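Local coordinates for uncharacterized protein (Clostridium sporogenes, PDB 4Q0Y) that is of unknown function but has a hot dog, thioesterase-like fold, at residues Phe14-Asn17 with Ser18-Lys21. Residues are numbered along the deposited sequence; the frame is centred on the assembly and turned at random.
Sequences FKFN and SFSK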
loop_
_atom_site.group_PDB
_atom_site.type_symbol
_atom_site.label_atom_id
_atom_site.label_comp_id
_atom_site.label_asym_id
_atom_site.label_seq_id
_atom_site.Cartn_x
_atom_site.Cartn_y
_atom_site.Cartn_z
ATOM N N PHE B 14 -17.747 -14.241 -3.718
ATOM C CA PHE B 14 -18.531 -15.439 -4.049
ATOM C C PHE B 14 -18.219 -16.568 -3.078
ATOM O O PHE B 14 -17.120 -16.604 -2.503
ATOM C CB PHE B 14 -18.216 -15.930 -5.459
ATOM C CG PHE B 14 -18.448 -14.901 -6.540
ATOM C CD1 PHE B 14 -17.448 -13.934 -6.844
ATOM C CD2 PHE B 14 -19.628 -14.895 -7.275
ATOM C CE1 PHE B 14 -17.639 -12.990 -7.844
ATOM C CE2 PHE B 14 -19.814 -13.933 -8.278
ATOM C CZ PHE B 14 -18.824 -12.989 -8.556
ATOM N N LYS B 15 -19.162 -17.499 -2.930
ATOM C CA LYS B 15 -18.987 -18.636 -2.048
ATOM C C LYS B 15 -17.896 -19.552 -2.582
ATOM O O LYS B 15 -17.863 -19.848 -3.769
ATOM C CB LYS B 15 -20.289 -19.408 -1.888
ATOM C CG LYS B 15 -20.234 -20.509 -0.862
ATOM C CD LYS B 15 -21.641 -21.016 -0.605
ATOM C CE LYS B 15 -21.643 -22.129 0.389
ATOM N NZ LYS B 15 -21.038 -21.731 1.687
ATOM N N PHE B 16 -16.994 -19.983 -1.706
ATOM C CA PHE B 16 -15.905 -20.887 -2.084
ATOM C C PHE B 16 -16.513 -22.280 -2.223
ATOM O O PHE B 16 -16.692 -22.975 -1.226
ATOM C CB PHE B 16 -14.794 -20.824 -1.017
ATOM C CG PHE B 16 -13.457 -21.324 -1.482
ATOM C CD1 PHE B 16 -13.302 -22.623 -1.988
ATOM C CD2 PHE B 16 -12.328 -20.524 -1.343
ATOM C CE1 PHE B 16 -12.053 -23.082 -2.390
ATOM C CE2 PHE B 16 -11.063 -20.991 -1.732
ATOM C CZ PHE B 16 -10.944 -22.253 -2.274
ATOM N N ASN B 17 -16.856 -22.694 -3.447
ATOM C CA ASN B 17 -17.518 -24.004 -3.676
ATOM C C ASN B 17 -16.735 -24.948 -4.600
ATOM O O ASN B 17 -17.272 -25.956 -5.054
ATOM C CB ASN B 17 -18.954 -23.785 -4.200
ATOM C CG ASN B 17 -18.993 -23.091 -5.545
ATOM O OD1 ASN B 17 -17.960 -22.811 -6.152
ATOM N ND2 ASN B 17 -20.183 -22.716 -5.970
ATOM N N SER B 18 -15.488 -24.593 -4.904
ATOM C CA SER B 18 -14.656 -25.353 -5.835
ATOM C C SER B 18 -13.215 -24.890 -5.733
ATOM O O SER B 18 -12.962 -23.731 -5.430
ATOM C CB SER B 18 -15.134 -25.134 -7.275
ATOM O OG SER B 18 -14.346 -25.823 -8.219
ATOM N N PHE B 19 -12.279 -25.813 -5.973
ATOM C CA PHE B 19 -10.849 -25.478 -6.130
ATOM C C PHE B 19 -10.427 -25.408 -7.609
ATOM O O PHE B 19 -9.243 -25.227 -7.886
ATOM C CB PHE B 19 -9.972 -26.482 -5.350
ATOM C CG PHE B 19 -9.801 -26.138 -3.898
ATOM C CD1 PHE B 19 -8.771 -25.292 -3.499
ATOM C CD2 PHE B 19 -10.667 -26.662 -2.931
ATOM C CE1 PHE B 19 -8.606 -24.966 -2.154
ATOM C CE2 PHE B 19 -10.510 -26.338 -1.578
ATOM C CZ PHE B 19 -9.480 -25.479 -1.194
ATOM N N SER B 20 -11.363 -25.585 -8.550
ATOM C CA SER B 20 -11.048 -25.655 -9.981
ATOM C C SER B 20 -11.844 -24.713 -10.890
ATOM O O SER B 20 -11.403 -24.423 -12.006
ATOM C CB SER B 20 -11.195 -27.105 -10.462
ATOM O OG SER B 20 -12.537 -27.549 -10.371
ATOM N N LYS B 21 -13.024 -24.294 -10.446
ATOM C CA LYS B 21 -13.940 -23.485 -11.227
ATOM C C LYS B 21 -14.328 -22.267 -10.400
ATOM O O LYS B 21 -14.707 -22.432 -9.249
ATOM C CB LYS B 21 -15.170 -24.346 -11.533
ATOM C CG LYS B 21 -14.921 -25.561 -12.449
ATOM C CD LYS B 21 -14.236 -25.252 -13.811
ATOM C CE LYS B 21 -14.847 -24.056 -14.520
ATOM N NZ LYS B 21 -14.416 -23.955 -15.948
HETATM O O HOH W 1 -17.498 -23.089 -8.867
#
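F16 and F19, three residues apart in the chain, form an edge-to-face aromatic pair. The leading edge of F16 points at one face of F19. The ring centroids are 4.8 Å apart and the planes meet at 61°. Two atoms of F16 do the touching: CE1 lies over the centre of the F19 ring, and CZ comes to 3.6 Å from F19 CE1. With CG turned anti to the backbone N (chi1 -161°), the F16 ring is carried beside its own carbonyl carbon and toward F19. F16 CE1 also packs against the backbone carbonyl, 3.2 Å from S18 O. Outside the turn, the buried F16 ring meets H71 of strand 68-80, again edge-to-face.

The turn follows strand 4-15 and leads toward strand 26-30, which lies antiparallel beside strand 4-15 in the sheet of this hot dog, thioesterase-like fold. The S18 hydroxyl organises it as an ST turn and ST motif. S18 OG accepts from S20 N at 3.0 Å, nearly straight at 165°, and from K21 N at 3.0 Å, more bent. S20 OG adds a weak third bond.

A water bridges N17 and K21. It donates to N17 OD1 at 2.8 Å and to K21 O at 2.9 Å, linking the asparagine amide to the backbone of the lysine. S18 N is buried and has no hydrogen-bond partner.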